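Local structure of probable ABC transporter extracellular-binding protein yckB (Bacillus subtilis, 2IEE) at residues A[17-28]-A[62-70]. The protein probably serves as the extracellular solute-binding component of a binding-protein-dependent ABC transport system. Residues are numbered along the deposited sequence; the frame is centred on the assembly and turned at random.
Sequences IKDKGKIVVATS and GLKVEFKEM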
loop_
_atom_site.group_PDB
_atom_site.type_symbol
_atom_site.label_atom_id
_atom_site.label_comp_id
_atom_site.label_asym_id
_atom_site.label_seq_id
_atom_site.Cartn_x
_atom_site.Cartn_y
_atom_site.Cartn_z
ATOM N N ILE A 17 -7.742 -24.449 10.193
ATOM C CA ILE A 17 -7.597 -23.963 8.822
ATOM C C ILE A 17 -7.093 -25.109 7.961
ATOM O O ILE A 17 -7.590 -25.346 6.861
ATOM C CB ILE A 17 -6.554 -22.828 8.720
ATOM C CG1 ILE A 17 -6.868 -21.724 9.729
ATOM C CG2 ILE A 17 -6.538 -22.261 7.308
ATOM C CD1 ILE A 17 -8.284 -21.216 9.659
ATOM N N LYS A 18 -6.088 -25.809 8.477
ATOM C CA LYS A 18 -5.486 -26.933 7.783
ATOM C C LYS A 18 -6.519 -28.022 7.535
ATOM O O LYS A 18 -6.488 -28.693 6.500
ATOM C CB LYS A 18 -4.320 -27.493 8.602
ATOM C CG LYS A 18 -3.588 -28.658 7.938
ATOM C CD LYS A 18 -2.343 -29.040 8.727
ATOM C CE LYS A 18 -1.621 -30.213 8.094
ATOM N NZ LYS A 18 -0.363 -30.537 8.822
ATOM N N ASP A 19 -7.440 -28.194 8.479
ATOM C CA ASP A 19 -8.467 -29.219 8.338
ATOM C C ASP A 19 -9.467 -28.875 7.240
ATOM O O ASP A 19 -9.825 -29.729 6.431
ATOM C CB ASP A 19 -9.197 -29.434 9.668
ATOM C CG ASP A 19 -10.310 -30.459 9.557
ATOM O OD1 ASP A 19 -10.096 -31.514 8.917
ATOM O OD2 ASP A 19 -11.398 -30.219 10.117
ATOM N N LYS A 20 -9.913 -27.623 7.212
ATOM C CA LYS A 20 -10.866 -27.179 6.202
ATOM C C LYS A 20 -10.183 -27.050 4.849
ATOM O O LYS A 20 -10.821 -27.188 3.805
ATOM C CB LYS A 20 -11.470 -25.831 6.591
ATOM C CG LYS A 20 -12.252 -25.847 7.895
ATOM C CD LYS A 20 -12.845 -24.477 8.195
ATOM C CE LYS A 20 -13.621 -24.489 9.503
ATOM N NZ LYS A 20 -14.209 -23.157 9.818
ATOM N N GLY A 21 -8.881 -26.786 4.871
ATOM C CA GLY A 21 -8.145 -26.636 3.628
ATOM C C GLY A 21 -8.337 -25.258 3.015
ATOM O O GLY A 21 -7.956 -25.024 1.870
ATOM N N LYS A 22 -8.931 -24.344 3.776
ATOM C CA LYS A 22 -9.162 -22.990 3.293
ATOM C C LYS A 22 -8.945 -21.946 4.379
ATOM O O LYS A 22 -9.292 -22.159 5.540
ATOM C CB LYS A 22 -10.586 -22.849 2.739
ATOM C CG LYS A 22 -10.851 -23.675 1.488
ATOM C CD LYS A 22 -12.298 -23.556 1.002
ATOM C CE LYS A 22 -12.604 -22.176 0.431
ATOM N NZ LYS A 22 -13.943 -22.130 -0.225
ATOM N N ILE A 23 -8.357 -20.821 3.993
ATOM C CA ILE A 23 -8.113 -19.724 4.921
ATOM C C ILE A 23 -8.975 -18.554 4.467
ATOM O O ILE A 23 -8.977 -18.201 3.289
ATOM C CB ILE A 23 -6.629 -19.302 4.922
ATOM C CG1 ILE A 23 -6.420 -18.136 5.888
ATOM C CG2 ILE A 23 -6.195 -18.902 3.517
ATOM C CD1 ILE A 23 -4.963 -17.775 6.092
ATOM N N VAL A 24 -9.719 -17.972 5.401
ATOM C CA VAL A 24 -10.593 -16.847 5.100
ATOM C C VAL A 24 -9.813 -15.557 5.311
ATOM O O VAL A 24 -9.281 -15.317 6.397
ATOM C CB VAL A 24 -11.832 -16.855 6.019
ATOM C CG1 VAL A 24 -12.803 -15.775 5.598
ATOM C CG2 VAL A 24 -12.505 -18.215 5.963
ATOM N N VAL A 25 -9.739 -14.725 4.278
ATOM C CA VAL A 25 -8.979 -13.485 4.381
ATOM C C VAL A 25 -9.770 -12.262 3.948
ATOM O O VAL A 25 -10.366 -12.234 2.869
ATOM C CB VAL A 25 -7.683 -13.558 3.531
ATOM C CG1 VAL A 25 -6.807 -12.339 3.805
ATOM C CG2 VAL A 25 -6.926 -14.840 3.839
ATOM N N ALA A 26 -9.763 -11.244 4.796
ATOM C CA ALA A 26 -10.468 -10.010 4.496
ATOM C C ALA A 26 -9.553 -9.068 3.730
ATOM O O ALA A 26 -8.349 -8.998 3.988
ATOM C CB ALA A 26 -10.941 -9.339 5.786
ATOM N N THR A 27 -10.142 -8.354 2.779
ATOM C CA THR A 27 -9.424 -7.387 1.964
ATOM C C THR A 27 -10.492 -6.466 1.382
ATOM O O THR A 27 -11.669 -6.833 1.331
ATOM C CB THR A 27 -8.633 -8.071 0.832
ATOM O OG1 THR A 27 -7.778 -7.110 0.205
ATOM C CG2 THR A 27 -9.575 -8.661 -0.204
ATOM N N SER A 28 -10.093 -5.275 0.951
ATOM C CA SER A 28 -11.052 -4.319 0.424
ATOM C C SER A 28 -11.342 -4.429 -1.066
ATOM O O SER A 28 -12.493 -4.350 -1.485
ATOM C CB SER A 28 -10.589 -2.896 0.743
ATOM O OG SER A 28 -9.385 -2.585 0.066
ATOM N N GLY A 62 -0.754 -25.707 0.996
ATOM C CA GLY A 62 -1.831 -26.602 0.609
ATOM C C GLY A 62 -3.214 -26.065 0.923
ATOM O O GLY A 62 -4.143 -26.835 1.160
ATOM N N LEU A 63 -3.365 -24.745 0.916
ATOM C CA LEU A 63 -4.656 -24.145 1.226
ATOM C C LEU A 63 -5.239 -23.303 0.101
ATOM O O LEU A 63 -4.522 -22.772 -0.745
ATOM C CB LEU A 63 -4.547 -23.254 2.466
ATOM C CG LEU A 63 -3.945 -23.807 3.757
ATOM C CD1 LEU A 63 -3.795 -22.661 4.751
ATOM C CD2 LEU A 63 -4.821 -24.916 4.322
ATOM N N LYS A 64 -6.560 -23.185 0.124
ATOM C CA LYS A 64 -7.302 -22.384 -0.834
ATOM C C LYS A 64 -7.617 -21.121 -0.047
ATOM O O LYS A 64 -7.657 -21.152 1.187
ATOM C CB LYS A 64 -8.593 -23.107 -1.222
ATOM C CG LYS A 64 -9.551 -22.323 -2.101
ATOM C CD LYS A 64 -10.777 -23.179 -2.428
ATOM C CE LYS A 64 -11.787 -22.435 -3.291
ATOM N NZ LYS A 64 -12.947 -23.306 -3.656
ATOM N N VAL A 65 -7.828 -20.011 -0.740
ATOM C CA VAL A 65 -8.125 -18.776 -0.045
ATOM C C VAL A 65 -9.540 -18.301 -0.302
ATOM O O VAL A 65 -10.021 -18.327 -1.430
ATOM C CB VAL A 65 -7.162 -17.651 -0.458
ATOM C CG1 VAL A 65 -7.418 -16.415 0.393
ATOM C CG2 VAL A 65 -5.731 -18.118 -0.319
ATOM N N GLU A 66 -10.206 -17.874 0.759
ATOM C CA GLU A 66 -11.555 -17.359 0.643
ATOM C C GLU A 66 -11.463 -15.879 1.002
ATOM O O GLU A 66 -11.393 -15.519 2.176
ATOM C CB GLU A 66 -12.493 -18.079 1.609
ATOM C CG GLU A 66 -13.958 -17.940 1.252
ATOM C CD GLU A 66 -14.858 -18.626 2.258
ATOM O OE1 GLU A 66 -14.554 -19.783 2.630
ATOM O OE2 GLU A 66 -15.871 -18.015 2.669
ATOM N N PHE A 67 -11.445 -15.028 -0.015
ATOM C CA PHE A 67 -11.353 -13.597 0.201
ATOM C C PHE A 67 -12.707 -12.964 0.492
ATOM O O PHE A 67 -13.632 -13.048 -0.312
ATOM C CB PHE A 67 -10.722 -12.923 -1.018
ATOM C CG PHE A 67 -9.235 -13.111 -1.114
ATOM C CD1 PHE A 67 -8.381 -12.480 -0.213
ATOM C CD2 PHE A 67 -8.684 -13.922 -2.103
ATOM C CE1 PHE A 67 -6.999 -12.654 -0.293
ATOM C CE2 PHE A 67 -7.298 -14.105 -2.195
ATOM C CZ PHE A 67 -6.459 -13.470 -1.288
ATOM N N LYS A 68 -12.811 -12.337 1.658
ATOM C CA LYS A 68 -14.034 -11.662 2.057
ATOM C C LYS A 68 -13.796 -10.171 1.889
ATOM O O LYS A 68 -12.982 -9.577 2.596
ATOM C CB LYS A 68 -14.371 -11.973 3.519
ATOM C CG LYS A 68 -14.804 -13.410 3.775
ATOM C CD LYS A 68 -16.058 -13.766 2.986
ATOM C CE LYS A 68 -16.509 -15.188 3.285
ATOM N NZ LYS A 68 -17.673 -15.596 2.447
ATOM N N GLU A 69 -14.506 -9.575 0.942
ATOM C CA GLU A 69 -14.369 -8.157 0.666
ATOM C C GLU A 69 -15.214 -7.329 1.618
ATOM O O GLU A 69 -16.404 -7.588 1.783
ATOM C CB GLU A 69 -14.776 -7.878 -0.776
ATOM C CG GLU A 69 -13.880 -8.574 -1.784
ATOM C CD GLU A 69 -14.340 -8.369 -3.206
ATOM O OE1 GLU A 69 -14.725 -7.229 -3.541
ATOM O OE2 GLU A 69 -14.307 -9.338 -3.992
HETATM N N MSE A 70 -14.585 -6.335 2.238
HETATM C CA MSE A 70 -15.258 -5.452 3.186
HETATM C C MSE A 70 -14.435 -4.180 3.394
HETATM O O MSE A 70 -13.259 -4.127 3.034
HETATM C CB MSE A 70 -15.435 -6.168 4.529
HETATM C CG MSE A 70 -14.120 -6.599 5.170
HETATM SE SE MSE A 70 -14.318 -7.475 6.882
HETATM C CE MSE A 70 -14.767 -9.246 6.252
#
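The Phe-67 ring has Val-65 CG1 over one face, 3.4 Å above the plane and displaced from the ring centre, while its CD1-CE1 side lies beside Val-25, CD1 standing 4.0 Å from Val-25 CB. Thr-27 CG2 reaches the same CD1 obliquely. With CG anti to the carbonyl carbon (chi1 -76°), the ring runs alongside Val-25 and points the same way. Val-25 CG2 in turn meets Val-65 CG1, and Ile-23 CG2 lies by Val-65 CG2. Helix 49-60 covers the sheet face bearing these residues, Ala-58 meeting Ile-23 and Val-65, Val-51 and Arg-55 meeting Phe-67. Where helix 14-20 ends, Leu-63 CD1 packs crosswise on Ile-17 CG2 at 3.8 Å.

Every second residue of parallel strands 22-27 and 64-69 turns to this one face, with Ile-17 and Leu-63 adding to it from outside the strands. The strands are joined by a beta-alpha-beta crossover whose helix is 49-60, after the short antiparallel pair 36-38 and 45-47, at the start of a lobe of the periplasmic-binding-protein fold. Seven backbone hydrogen bonds zip the pair together, from Lys-64 N to Gly-21 O through Met-70 N to Thr-27 O. The bond from Lys-68 N to Val-25 O measures 2.7 Å.

The other face is mostly charged. Lys-22 and Lys-64 run side by side, Lys-22 CE lying 3.5 Å from Lys-64 CD; their NZ atoms come to 3.8 Å, a like-charge pair that nearby Glu-66 probably eases. A bend at chi3 (70°) turns the Lys-22 amine toward Glu-66, where NZ to OE1 is a long salt bridge. The other carboxylate oxygen, Glu-66 OE2, is held more closely by Lys-68 NZ, at 3.0 Å. Were Lys-22 an alanine, Lys-64 would probably lose the aliphatic chain lying along it, and Glu-66 OE1 its long salt bridge, leaving the carboxylate to Lys-68 alone within this network. Farther along, Val-24 CG1 touches Lys-68 CG, and the selenomethionine Met-70 brings its CE against Ala-26 CB, next to Met-75 of helix 75-81.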